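Side-chain contacts in MFP2b (Ascaris suum, PDB 2BJR), which probably enhances polymerization of the major sperm protein (MSP) in the amoeboid motility of Ascaris sperm, and carries a bound zinc ion: residues D202-V207 / D227-L232; S18-N23 / I266-I271; L325-I330 / R334-Y339; L192-D197 / Y273-A278. One frame throughout, in Å; residues are numbered along the deposited sequence.

Contact 1: residues D202-V207 / D227-L232; sequences DPWPTV and DQYVAL
Trp204 and Tyr229 meet in an offset edge-to-face pair, the indole supplying the edge and the phenol ring the face. The two side chains cross at about a right angle, with the ring planes at 62° and the centroid of the six-membered ring of Trp204 5.3 Å from that of Tyr229. The outer corner of the benzo ring does the touching: Trp204 CZ2 comes within 3.6 Å of Tyr229 CE1, and Trp204 CH2 within 3.7 Å of Tyr229 CD1. The CZ2-CH2 bond therefore lies against the CD1-CE1 side of the phenol ring rather than over its centre. The indole is swung out to this position with CG trans to the backbone N (chi1 -166°), so that it extends across the gap between main chains whose nearest CA atoms, those of Trp204 and Tyr229, are 11.5 Å apart. On the indole itself, Pro205 CD lies 3.3 Å above the plane of the Trp204 ring, near its rim, and backs the aromatic group from within its own loop. The pair is a small, apolar surface contact. Segment 202-207 belongs to the loop between strands 194-199 and 209-210, whereas Tyr229 lies on strand 229-235 and is hydrogen-bonded through its backbone to Ile244. Trp204 also rests on Ile244 and Asn246 of strand 238-247 and on Ile251 of strand 250-257, spanning neighbouring strands of one antiparallel sheet.

Contact 2: residues S18-N23 / I266-I271; sequences SPFPDN and IGSIQI
The ring of Phe20 presents its edge to Ser268, whose OG lies in the ring plane, 3.7 Å from Phe20 CD1. Neither face of the ring is used across this contact; outside it, Phe20 meets the ring of Tyr34. The Pro19 ring brings two of its carbons: Pro19 CB lies 3.5 Å from Ser268 OG, and Pro19 CG is 3.9 Å from Gly267 CA, where the absence of a side chain lets the proline come up against the backbone. Gly267 turns the chain here with a positive phi of 74°, just before strand 268-274 begins.

The polar core is a single hydrogen bond. Phe20 N donates to Ser268 OG over 2.8 Å, with 151° at the hydrogen, a moderately bent bond. Ser268 holds OG trans to its carbonyl carbon (chi1 -75°), which carries the hydroxyl out toward the loop and places it between the Pro19 and Phe20 carbons. The serine is buried, and Phe20 CB closes in on the same oxygen at 3.6 Å from Ser268 OG.

The main-chain carbonyls on both sides have other partners: Phe20 O accepts from Arg199, and Ser268 O from Asn51. Asp22, further along the loop, forms salt bridges with Lys83 and Arg199. Residues 19-22 have the extended backbone of a polyproline II segment, a conformation without internal backbone hydrogen bonds, whose N-H groups commonly pair with outside acceptors. Here such a segment, from the first cytosolic motility protein region, docks on the start of a strand of the second, an interface between the two related halves of the chain.

Contact 3: residues L325-I330 / R334-Y339; sequences LGKADI and RATIGY
This is a buried antiparallel hairpin contact between strands 322-329 and 334-339, well away from the zinc site. Two hydrogen-bonded pairs carry it. Lys327 N donates to Thr336 O over 2.9 Å, nearly straight at 169°, and Thr336 N answers to Lys327 O; Asp329 and Arg334 pair likewise, closing the four-residue turn, where Asp329 also bonds Asn332. Between them, the non-hydrogen-bonded pair sets Ala328 CB 3.8 Å from Ala335 CB on the opposite face to Lys327 and Thr336.

The hairpin belongs to an antiparallel sheet in which strands 313-319 and 342-347 flank it, bonded through Ala328 to Ser313 and through Ala335 to Leu346. Lys327 and Thr336 run side by side, Lys327 CE reaching 3.3 Å from Thr336 OG1, a hydroxyl that is hydrogen-bonded to Glu343. A bend at the end of the lysine chain (chi4 78°) accompanies the approach of its amino group to Arg334. Lys327 NZ and Arg334 NH1 stay 4.4 Å apart, and one water accepts from both, bridging the two like charges beside Glu343, which Lys327 also touches. Thr336 CG2 lies over one guanidinium face. At the far end, a second water joins Leu325 O to Gly338 N, 3.1 Å from each, while Ile337 CG2 packs on Gly326 CA.

Contact 4: residues L192-D197 / Y273-A278; sequences LNEWAD and YELPEA
Ala196 CB sits over one face of the Tyr273 ring in a CH-pi contact, 3.8 Å from the ring centroid and 23° off the normal. It is displaced toward the outer end of the ring, so its nearest neighbours include Tyr273 CE2, 3.6 Å from Ala196 CB. Beside it, the aliphatic part of Glu194 crosses Leu275 at about a right angle, with Glu194 CG 3.7 Å from Leu275 CD2. Glu194 extends with CG trans to the backbone N (chi1 -177°) and then folds at the next bond; the carboxylate and Tyr273 ring planes are 20° apart.

Backbone bonds fix these positions. Tyr273 N donates to Glu194 O over 2.9 Å, and on the other side of this pair a water takes the place of a direct bond, accepting from Glu194 N and donating to Tyr273 O at 2.6 Å. Ala196 is in turn bonded through its backbone to Ile271. Further out, Pro205 and Val207 pack on Tyr273, Val190 touches Leu275, and Asn193 bonds the hydroxyl of Tyr284.

The whole is the weakly bonded end of an antiparallel strand pair, 194-199 beside 268-274, where a water bridges the two backbones. Its Glu194 side chain is about 11 Å from that of Cys174, which binds the zinc ion with His86, Cys176 and Cys179; the contact is near that site but not part of it.

In the fold
From the N terminus, segment 18-23 opens the long loop that contact 2 closes at 266-271, spanning the two family regions. Contact 4 opens inside it, at 192-197, but closes beyond it at 273-278, so the two cross; both use strand 268-274. Contact 1, 202-207 with 227-232, is nested within both, and its strand 229-235 is the neighbour of 268-274, with a probable bond from Leu232 N to Gln270 O. Contact 3 follows in series as a short hairpin of a second sheet. It touches contact 1, where Gln228 OE1 probably accepts from Leu325 N, joining the two sheets of the C-terminal half.

Contact 1: residues D202-V207 / D227-L232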
loop_
_atom_site.group_PDB
_atom_site.type_symbol
_atom_site.label_atom_id
_atom_site.label_comp_id
_atom_site.label_asym_id
_atom_site.label_seq_id
_atom_site.Cartn_x
_atom_site.Cartn_y
_atom_site.Cartn_z
ATOM N N ASP A 202 11.252 5.006 -12.331
ATOM C CA ASP A 202 11.856 3.688 -12.162
ATOM C C ASP A 202 11.573 2.905 -13.453
ATOM O O ASP A 202 10.630 3.234 -14.191
ATOM C CB ASP A 202 11.174 2.871 -11.055
ATOM C CG ASP A 202 11.641 3.197 -9.626
ATOM O OD1 ASP A 202 12.659 3.929 -9.447
ATOM O OD2 ASP A 202 11.030 2.651 -8.619
ATOM N N PRO A 203 12.340 1.841 -13.704
ATOM C CA PRO A 203 12.042 0.940 -14.817
ATOM C C PRO A 203 10.679 0.296 -14.661
ATOM O O PRO A 203 10.258 0.053 -13.524
ATOM C CB PRO A 203 13.154 -0.120 -14.721
ATOM C CG PRO A 203 14.287 0.558 -14.017
ATOM C CD PRO A 203 13.563 1.425 -12.978
ATOM N N TRP A 204 10.022 -0.005 -15.783
ATOM C CA TRP A 204 8.709 -0.652 -15.803
ATOM C C TRP A 204 8.765 -1.943 -14.965
ATOM O O TRP A 204 9.790 -2.616 -14.982
ATOM C CB TRP A 204 8.299 -0.968 -17.249
ATOM C CG TRP A 204 6.876 -1.303 -17.387
ATOM C CD1 TRP A 204 6.330 -2.520 -17.643
ATOM C CD2 TRP A 204 5.783 -0.398 -17.235
ATOM N NE1 TRP A 204 4.961 -2.431 -17.657
ATOM C CE2 TRP A 204 4.597 -1.134 -17.423
ATOM C CE3 TRP A 204 5.689 0.963 -16.979
ATOM C CZ2 TRP A 204 3.353 -0.560 -17.364
ATOM C CZ3 TRP A 204 4.469 1.530 -16.907
ATOM C CH2 TRP A 204 3.297 0.779 -17.120
ATOM N N PRO A 205 7.712 -2.253 -14.208
ATOM C CA PRO A 205 7.697 -3.430 -13.329
ATOM C C PRO A 205 7.946 -4.774 -14.034
ATOM O O PRO A 205 7.432 -5.031 -15.117
ATOM C CB PRO A 205 6.277 -3.440 -12.777
ATOM C CG PRO A 205 5.823 -2.088 -12.846
ATOM C CD PRO A 205 6.444 -1.504 -14.116
ATOM N N THR A 206 8.732 -5.615 -13.369
ATOM C CA THR A 206 9.025 -7.001 -13.792
ATOM C C THR A 206 8.479 -8.026 -12.786
ATOM O O THR A 206 8.430 -9.211 -13.070
ATOM C CB THR A 206 10.565 -7.179 -13.906
ATOM O OG1 THR A 206 11.184 -6.930 -12.631
ATOM C CG2 THR A 206 11.192 -6.130 -14.800
ATOM N N VAL A 207 8.050 -7.559 -11.614
ATOM C CA VAL A 207 7.749 -8.420 -10.459
ATOM C C VAL A 207 6.259 -8.777 -10.411
ATOM O O VAL A 207 5.797 -9.605 -9.554
ATOM C CB VAL A 207 8.203 -7.733 -9.120
ATOM C CG1 VAL A 207 9.407 -6.856 -9.335
ATOM C CG2 VAL A 207 7.153 -6.871 -8.559
ATOM N N ASP A 227 -2.175 2.532 -23.718
ATOM C CA ASP A 227 -2.029 1.480 -22.701
ATOM C C ASP A 227 -1.746 2.155 -21.354
ATOM O O ASP A 227 -0.638 2.639 -21.063
ATOM C CB ASP A 227 -0.954 0.475 -23.086
ATOM C CG ASP A 227 -1.306 -0.266 -24.351
ATOM O OD1 ASP A 227 -2.453 -0.773 -24.471
ATOM O OD2 ASP A 227 -0.501 -0.353 -25.305
ATOM N N GLN A 228 -2.807 2.194 -20.560
ATOM C CA GLN A 228 -2.831 2.907 -19.296
ATOM C C GLN A 228 -3.167 1.924 -18.198
ATOM O O GLN A 228 -4.003 1.077 -18.385
ATOM C CB GLN A 228 -3.898 3.978 -19.364
ATOM C CG GLN A 228 -3.602 5.093 -20.321
ATOM C CD GLN A 228 -4.807 5.980 -20.641
ATOM O OE1 GLN A 228 -5.725 6.149 -19.816
ATOM N NE2 GLN A 228 -4.805 6.554 -21.827
ATOM N N TYR A 229 -2.515 2.042 -17.052
ATOM C CA TYR A 229 -2.640 1.080 -15.994
ATOM C C TYR A 229 -2.923 1.775 -14.673
ATOM O O TYR A 229 -2.626 2.939 -14.510
ATOM C CB TYR A 229 -1.378 0.264 -15.842
ATOM C CG TYR A 229 -0.923 -0.445 -17.129
ATOM C CD1 TYR A 229 -0.211 0.261 -18.118
ATOM C CD2 TYR A 229 -1.202 -1.778 -17.340
ATOM C CE1 TYR A 229 0.246 -0.369 -19.266
ATOM C CE2 TYR A 229 -0.790 -2.400 -18.528
ATOM C CZ TYR A 229 -0.023 -1.676 -19.448
ATOM O OH TYR A 229 0.405 -2.256 -20.617
ATOM N N VAL A 230 -3.578 1.055 -13.767
ATOM C CA VAL A 230 -4.030 1.629 -12.504
ATOM C C VAL A 230 -2.894 1.890 -11.504
ATOM O O VAL A 230 -2.092 1.013 -11.213
ATOM C CB VAL A 230 -5.015 0.667 -11.854
ATOM C CG1 VAL A 230 -5.448 1.216 -10.425
ATOM C CG2 VAL A 230 -6.246 0.509 -12.728
ATOM N N ALA A 231 -2.871 3.095 -10.956
ATOM C CA ALA A 231 -1.901 3.477 -9.929
ATOM C C ALA A 231 -2.610 4.370 -8.935
ATOM O O ALA A 231 -3.629 5.004 -9.270
ATOM C CB ALA A 231 -0.756 4.198 -10.574
ATOM N N LEU A 232 -2.046 4.416 -7.718
ATOM C CA LEU A 232 -2.504 5.201 -6.602
ATOM C C LEU A 232 -1.418 6.128 -6.105
ATOM O O LEU A 232 -0.257 5.748 -6.019
ATOM C CB LEU A 232 -2.892 4.277 -5.480
ATOM C CG LEU A 232 -3.243 4.811 -4.093
ATOM C CD1 LEU A 232 -4.546 5.515 -4.159
ATOM C CD2 LEU A 232 -3.214 3.689 -3.061
#

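Contact 2: residues S18-N23 / I266-I271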
loop_
_atom_site.group_PDB
_atom_site.type_symbol
_atom_site.label_atom_id
_atom_site.label_comp_id
_atom_site.label_asym_id
_atom_site.label_seq_id
_atom_site.Cartn_x
_atom_site.Cartn_y
_atom_site.Cartn_z
ATOM N N SER A 18 11.395 13.277 0.536
ATOM C CA SER A 18 11.798 12.683 -0.726
ATOM C C SER A 18 11.067 11.323 -0.916
ATOM O O SER A 18 10.510 10.778 0.009
ATOM C CB SER A 18 13.324 12.473 -0.763
ATOM O OG SER A 18 14.008 13.717 -0.902
ATOM N N PRO A 19 11.059 10.786 -2.117
ATOM C CA PRO A 19 10.408 9.480 -2.337
ATOM C C PRO A 19 10.967 8.343 -1.539
ATOM O O PRO A 19 12.112 8.383 -1.064
ATOM C CB PRO A 19 10.574 9.250 -3.834
ATOM C CG PRO A 19 10.729 10.582 -4.415
ATOM C CD PRO A 19 11.564 11.358 -3.380
ATOM N N PHE A 20 10.137 7.300 -1.352
ATOM C CA PHE A 20 10.535 6.146 -0.602
ATOM C C PHE A 20 11.657 5.409 -1.269
ATOM O O PHE A 20 11.764 5.418 -2.485
ATOM C CB PHE A 20 9.383 5.141 -0.401
ATOM C CG PHE A 20 8.428 5.524 0.689
ATOM C CD1 PHE A 20 7.481 6.524 0.465
ATOM C CD2 PHE A 20 8.486 4.898 1.900
ATOM C CE1 PHE A 20 6.629 6.870 1.438
ATOM C CE2 PHE A 20 7.650 5.227 2.891
ATOM C CZ PHE A 20 6.694 6.229 2.657
ATOM N N PRO A 21 12.466 4.735 -0.461
ATOM C CA PRO A 21 13.454 3.788 -0.993
ATOM C C PRO A 21 12.783 2.581 -1.666
ATOM O O PRO A 21 11.574 2.342 -1.497
ATOM C CB PRO A 21 14.207 3.337 0.242
ATOM C CG PRO A 21 13.199 3.611 1.431
ATOM C CD PRO A 21 12.481 4.800 1.016
ATOM N N ASP A 22 13.584 1.793 -2.378
ATOM C CA ASP A 22 13.070 0.567 -2.968
ATOM C C ASP A 22 12.475 -0.365 -1.965
ATOM O O ASP A 22 12.963 -0.513 -0.838
ATOM C CB ASP A 22 14.182 -0.220 -3.667
ATOM C CG ASP A 22 14.681 0.447 -4.925
ATOM O OD1 ASP A 22 14.094 1.401 -5.491
ATOM O OD2 ASP A 22 15.740 0.029 -5.412
ATOM N N ASN A 23 11.422 -1.040 -2.389
ATOM C CA ASN A 23 10.853 -2.141 -1.624
ATOM C C ASN A 23 10.588 -1.934 -0.106
ATOM O O ASN A 23 10.973 -2.755 0.725
ATOM C CB ASN A 23 11.720 -3.376 -1.824
ATOM C CG ASN A 23 11.809 -3.751 -3.275
ATOM O OD1 ASN A 23 10.841 -4.269 -3.845
ATOM N ND2 ASN A 23 12.903 -3.424 -3.896
ATOM N N ILE A 266 6.302 13.316 -9.530
ATOM C CA ILE A 266 5.230 12.544 -8.894
ATOM C C ILE A 266 5.786 11.705 -7.729
ATOM O O ILE A 266 5.130 11.531 -6.675
ATOM C CB ILE A 266 4.560 11.612 -9.971
ATOM C CG1 ILE A 266 3.802 12.396 -11.036
ATOM C CG2 ILE A 266 3.603 10.612 -9.292
ATOM C CD1 ILE A 266 2.967 13.397 -10.533
ATOM N N GLY A 267 6.992 11.171 -7.901
ATOM C CA GLY A 267 7.667 10.458 -6.822
ATOM C C GLY A 267 7.038 9.068 -6.595
ATOM O O GLY A 267 6.720 8.359 -7.548
ATOM N N SER A 268 6.850 8.720 -5.330
ATOM C CA SER A 268 6.367 7.408 -4.923
ATOM C C SER A 268 4.876 7.195 -5.267
ATOM O O SER A 268 4.043 8.028 -4.937
ATOM C CB SER A 268 6.605 7.186 -3.438
ATOM O OG SER A 268 7.979 6.925 -3.158
ATOM N N ILE A 269 4.583 6.086 -5.951
ATOM C CA ILE A 269 3.218 5.662 -6.285
ATOM C C ILE A 269 3.042 4.193 -5.953
ATOM O O ILE A 269 3.995 3.510 -5.586
ATOM C CB ILE A 269 2.890 5.845 -7.785
ATOM C CG1 ILE A 269 3.829 4.998 -8.640
ATOM C CG2 ILE A 269 2.931 7.319 -8.140
ATOM C CD1 ILE A 269 3.347 4.910 -10.104
ATOM N N GLN A 270 1.797 3.717 -6.027
ATOM C CA GLN A 270 1.521 2.293 -5.816
ATOM C C GLN A 270 0.868 1.761 -7.093
ATOM O O GLN A 270 -0.069 2.367 -7.615
ATOM C CB GLN A 270 0.655 2.074 -4.609
ATOM C CG GLN A 270 1.343 2.534 -3.310
ATOM C CD GLN A 270 0.447 2.353 -2.086
ATOM O OE1 GLN A 270 -0.309 1.414 -2.032
ATOM N NE2 GLN A 270 0.601 3.221 -1.073
ATOM N N ILE A 271 1.381 0.654 -7.579
ATOM C CA ILE A 271 0.864 0.067 -8.795
ATOM C C ILE A 271 0.067 -1.180 -8.472
ATOM O O ILE A 271 0.540 -2.093 -7.776
ATOM C CB ILE A 271 1.993 -0.254 -9.766
ATOM C CG1 ILE A 271 2.730 1.040 -10.215
ATOM C CG2 ILE A 271 1.427 -1.023 -10.990
ATOM C CD1 ILE A 271 3.944 0.848 -11.120
#

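Contact 3: residues L325-I330 / R334-Y339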
loop_
_atom_site.group_PDB
_atom_site.type_symbol
_atom_site.label_atom_id
_atom_site.label_comp_id
_atom_site.label_asym_id
_atom_site.label_seq_id
_atom_site.Cartn_x
_atom_site.Cartn_y
_atom_site.Cartn_z
ATOM N N LEU A 325 -8.230 6.853 -18.381
ATOM C CA LEU A 325 -8.201 6.332 -17.036
ATOM C C LEU A 325 -7.960 7.425 -15.965
ATOM O O LEU A 325 -6.971 8.175 -16.023
ATOM C CB LEU A 325 -7.141 5.251 -16.932
ATOM C CG LEU A 325 -6.939 4.596 -15.586
ATOM C CD1 LEU A 325 -8.208 3.889 -15.152
ATOM C CD2 LEU A 325 -5.785 3.601 -15.543
ATOM N N GLY A 326 -8.879 7.460 -15.005
ATOM C CA GLY A 326 -8.768 8.318 -13.826
ATOM C C GLY A 326 -9.446 7.698 -12.612
ATOM O O GLY A 326 -9.203 6.550 -12.257
ATOM N N LYS A 327 -10.242 8.472 -11.910
ATOM C CA LYS A 327 -10.743 7.998 -10.614
ATOM C C LYS A 327 -12.239 8.308 -10.475
ATOM O O LYS A 327 -12.740 9.214 -11.132
ATOM C CB LYS A 327 -9.901 8.636 -9.491
ATOM C CG LYS A 327 -10.217 10.168 -9.246
ATOM C CD LYS A 327 -9.166 10.814 -8.321
ATOM C CE LYS A 327 -9.476 12.308 -8.065
ATOM N NZ LYS A 327 -10.587 12.472 -7.039
ATOM N N ALA A 328 -12.934 7.611 -9.575
ATOM C CA ALA A 328 -14.348 7.928 -9.268
ATOM C C ALA A 328 -14.626 7.626 -7.817
ATOM O O ALA A 328 -13.988 6.750 -7.197
ATOM C CB ALA A 328 -15.307 7.109 -10.147
ATOM N N ASP A 329 -15.586 8.385 -7.307
ATOM C CA ASP A 329 -16.235 8.147 -6.043
ATOM C C ASP A 329 -17.649 7.688 -6.393
ATOM O O ASP A 329 -18.476 8.491 -6.824
ATOM C CB ASP A 329 -16.289 9.448 -5.288
ATOM C CG ASP A 329 -16.931 9.312 -3.907
ATOM O OD1 ASP A 329 -17.726 8.391 -3.684
ATOM O OD2 ASP A 329 -16.609 10.086 -2.966
ATOM N N ILE A 330 -17.880 6.399 -6.247
ATOM C CA ILE A 330 -19.110 5.782 -6.700
ATOM C C ILE A 330 -20.271 6.313 -5.845
ATOM O O ILE A 330 -21.283 6.713 -6.377
ATOM C CB ILE A 330 -19.074 4.263 -6.551
ATOM C CG1 ILE A 330 -17.967 3.560 -7.382
ATOM C CG2 ILE A 330 -20.435 3.653 -6.916
ATOM C CD1 ILE A 330 -17.478 4.267 -8.602
ATOM N N ARG A 334 -19.121 11.002 -8.595
ATOM C CA ARG A 334 -18.162 11.946 -9.144
ATOM C C ARG A 334 -17.041 11.141 -9.802
ATOM O O ARG A 334 -16.731 10.040 -9.340
ATOM C CB ARG A 334 -17.589 12.743 -7.991
ATOM C CG ARG A 334 -16.802 13.962 -8.352
ATOM C CD ARG A 334 -16.634 14.924 -7.154
ATOM N NE ARG A 334 -15.964 16.137 -7.550
ATOM C CZ ARG A 334 -14.660 16.335 -7.465
ATOM N NH1 ARG A 334 -13.861 15.365 -7.058
ATOM N NH2 ARG A 334 -14.156 17.481 -7.876
ATOM N N ALA A 335 -16.475 11.668 -10.863
ATOM C CA ALA A 335 -15.332 11.035 -11.525
ATOM C C ALA A 335 -14.497 12.098 -12.194
ATOM O O ALA A 335 -15.018 13.082 -12.774
ATOM C CB ALA A 335 -15.826 10.009 -12.558
ATOM N N THR A 336 -13.181 11.923 -12.119
ATOM C CA THR A 336 -12.257 12.894 -12.698
ATOM C C THR A 336 -10.988 12.302 -13.310
ATOM O O THR A 336 -10.663 11.145 -13.080
ATOM C CB THR A 336 -11.851 13.972 -11.653
ATOM O OG1 THR A 336 -10.750 13.543 -10.857
ATOM C CG2 THR A 336 -12.912 14.234 -10.607
ATOM N N ILE A 337 -10.325 13.119 -14.132
ATOM C CA ILE A 337 -9.026 12.795 -14.691
ATOM C C ILE A 337 -8.152 14.035 -14.580
ATOM O O ILE A 337 -8.668 15.170 -14.481
ATOM C CB ILE A 337 -9.117 12.404 -16.169
ATOM C CG1 ILE A 337 -9.908 13.455 -16.985
ATOM C CG2 ILE A 337 -9.690 11.059 -16.322
ATOM C CD1 ILE A 337 -9.743 13.292 -18.511
ATOM N N GLY A 338 -6.852 13.811 -14.583
ATOM C CA GLY A 338 -5.914 14.849 -14.916
ATOM C C GLY A 338 -5.787 14.893 -16.421
ATOM O O GLY A 338 -5.505 13.872 -17.028
ATOM N N TYR A 339 -6.002 16.054 -17.032
ATOM C CA TYR A 339 -5.801 16.192 -18.461
ATOM C C TYR A 339 -5.744 17.663 -18.880
ATOM O O TYR A 339 -6.456 18.475 -18.370
ATOM C CB TYR A 339 -6.930 15.501 -19.223
ATOM C CG TYR A 339 -6.725 15.528 -20.712
ATOM C CD1 TYR A 339 -5.888 14.613 -21.321
ATOM C CD2 TYR A 339 -7.360 16.472 -21.521
ATOM C CE1 TYR A 339 -5.666 14.628 -22.702
ATOM C CE2 TYR A 339 -7.142 16.496 -22.926
ATOM C CZ TYR A 339 -6.276 15.558 -23.495
ATOM O OH TYR A 339 -6.008 15.530 -24.850
HETATM O O HOH W 1 -6.242 10.794 -14.537
HETATM O O HOH W 2 -10.859 15.282 -7.130
#

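Contact 4: residues L192-D197 / Y273-A278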
loop_
_atom_site.group_PDB
_atom_site.type_symbol
_atom_site.label_atom_id
_atom_site.label_comp_id
_atom_site.label_asym_id
_atom_site.label_seq_id
_atom_site.Cartn_x
_atom_site.Cartn_y
_atom_site.Cartn_z
ATOM N N LEU A 192 -6.805 -9.569 -0.414
ATOM C CA LEU A 192 -6.435 -8.165 -0.490
ATOM C C LEU A 192 -5.873 -7.802 -1.861
ATOM O O LEU A 192 -5.116 -8.537 -2.416
ATOM C CB LEU A 192 -5.374 -7.878 0.551
ATOM C CG LEU A 192 -5.848 -8.229 1.964
ATOM C CD1 LEU A 192 -4.835 -7.666 2.958
ATOM C CD2 LEU A 192 -7.236 -7.723 2.321
ATOM N N ASN A 193 -6.262 -6.671 -2.400
ATOM C CA ASN A 193 -5.676 -6.164 -3.641
ATOM C C ASN A 193 -4.190 -6.036 -3.435
ATOM O O ASN A 193 -3.736 -5.569 -2.378
ATOM C CB ASN A 193 -6.234 -4.791 -3.979
ATOM C CG ASN A 193 -7.727 -4.800 -4.248
ATOM O OD1 ASN A 193 -8.490 -4.066 -3.597
ATOM N ND2 ASN A 193 -8.150 -5.614 -5.233
ATOM N N GLU A 194 -3.438 -6.430 -4.425
ATOM C CA GLU A 194 -1.987 -6.412 -4.386
ATOM C C GLU A 194 -1.483 -5.083 -4.976
ATOM O O GLU A 194 -1.701 -4.794 -6.149
ATOM C CB GLU A 194 -1.435 -7.596 -5.171
ATOM C CG GLU A 194 0.081 -7.702 -5.129
ATOM C CD GLU A 194 0.610 -8.331 -3.858
ATOM O OE1 GLU A 194 -0.193 -8.739 -2.996
ATOM O OE2 GLU A 194 1.848 -8.443 -3.752
ATOM N N TRP A 195 -0.837 -4.263 -4.137
ATOM C CA TRP A 195 -0.289 -2.972 -4.559
ATOM C C TRP A 195 1.224 -2.947 -4.414
ATOM O O TRP A 195 1.730 -3.243 -3.344
ATOM C CB TRP A 195 -0.894 -1.867 -3.664
ATOM C CG TRP A 195 -2.380 -1.628 -3.873
ATOM C CD1 TRP A 195 -3.418 -2.121 -3.131
ATOM C CD2 TRP A 195 -2.952 -0.791 -4.839
ATOM N NE1 TRP A 195 -4.607 -1.603 -3.572
ATOM C CE2 TRP A 195 -4.347 -0.802 -4.645
ATOM C CE3 TRP A 195 -2.426 -0.019 -5.883
ATOM C CZ2 TRP A 195 -5.216 -0.065 -5.435
ATOM C CZ3 TRP A 195 -3.283 0.667 -6.662
ATOM C CH2 TRP A 195 -4.665 0.656 -6.432
ATOM N N ALA A 196 1.959 -2.587 -5.465
ATOM C CA ALA A 196 3.388 -2.645 -5.420
ATOM C C ALA A 196 3.936 -1.208 -5.377
ATOM O O ALA A 196 3.462 -0.321 -6.065
ATOM C CB ALA A 196 3.923 -3.388 -6.641
ATOM N N ASP A 197 4.979 -0.991 -4.598
ATOM C CA ASP A 197 5.641 0.335 -4.503
ATOM C C ASP A 197 6.707 0.521 -5.563
ATOM O O ASP A 197 7.593 -0.343 -5.723
ATOM C CB ASP A 197 6.299 0.453 -3.129
ATOM C CG ASP A 197 5.263 0.508 -2.002
ATOM O OD1 ASP A 197 4.613 1.557 -1.894
ATOM O OD2 ASP A 197 5.008 -0.462 -1.251
ATOM N N TYR A 273 -1.452 -4.776 -9.008
ATOM C CA TYR A 273 -1.040 -5.993 -9.680
ATOM C C TYR A 273 -2.162 -7.017 -9.680
ATOM O O TYR A 273 -2.886 -7.155 -8.695
ATOM C CB TYR A 273 0.133 -6.640 -8.959
ATOM C CG TYR A 273 1.515 -6.113 -9.253
ATOM C CD1 TYR A 273 1.765 -5.127 -10.185
ATOM C CD2 TYR A 273 2.597 -6.648 -8.568
ATOM C CE1 TYR A 273 3.075 -4.692 -10.446
ATOM C CE2 TYR A 273 3.907 -6.228 -8.825
ATOM C CZ TYR A 273 4.140 -5.261 -9.761
ATOM O OH TYR A 273 5.438 -4.862 -9.991
ATOM N N GLU A 274 -2.275 -7.737 -10.790
ATOM C CA GLU A 274 -3.154 -8.890 -10.890
ATOM C C GLU A 274 -2.303 -10.084 -10.520
ATOM O O GLU A 274 -1.289 -10.395 -11.197
ATOM C CB GLU A 274 -3.672 -9.033 -12.331
ATOM C CG GLU A 274 -4.620 -10.191 -12.564
ATOM C CD GLU A 274 -5.249 -10.064 -13.944
ATOM O OE1 GLU A 274 -4.486 -10.133 -14.926
ATOM O OE2 GLU A 274 -6.482 -9.836 -14.035
ATOM N N LEU A 275 -2.710 -10.742 -9.451
ATOM C CA LEU A 275 -2.006 -11.890 -8.956
ATOM C C LEU A 275 -2.182 -13.093 -9.874
ATOM O O LEU A 275 -3.115 -13.133 -10.640
ATOM C CB LEU A 275 -2.540 -12.234 -7.600
ATOM C CG LEU A 275 -2.213 -11.136 -6.595
ATOM C CD1 LEU A 275 -2.949 -11.419 -5.329
ATOM C CD2 LEU A 275 -0.686 -11.073 -6.384
ATOM N N PRO A 276 -1.284 -14.060 -9.790
ATOM C CA PRO A 276 -1.469 -15.317 -10.537
ATOM C C PRO A 276 -2.794 -15.984 -10.164
ATOM O O PRO A 276 -3.182 -15.989 -8.995
ATOM C CB PRO A 276 -0.281 -16.166 -10.063
ATOM C CG PRO A 276 0.744 -15.156 -9.660
ATOM C CD PRO A 276 -0.068 -14.094 -8.953
ATOM N N GLU A 277 -3.503 -16.554 -11.131
ATOM C CA GLU A 277 -4.869 -16.997 -10.849
ATOM C C GLU A 277 -4.926 -18.017 -9.709
ATOM O O GLU A 277 -5.851 -17.993 -8.885
ATOM C CB GLU A 277 -5.562 -17.581 -12.084
ATOM C CG GLU A 277 -7.056 -17.852 -11.827
ATOM C CD GLU A 277 -7.907 -17.848 -13.095
ATOM O OE1 GLU A 277 -7.374 -18.232 -14.153
ATOM O OE2 GLU A 277 -9.124 -17.466 -13.040
ATOM N N ALA A 278 -3.912 -18.874 -9.637
ATOM C CA ALA A 278 -3.892 -19.948 -8.660
ATOM C C ALA A 278 -3.833 -19.471 -7.211
ATOM O O ALA A 278 -4.257 -20.200 -6.328
ATOM C CB ALA A 278 -2.725 -20.895 -8.940
HETATM O O HOH W 3 -4.660 -7.633 -6.811
#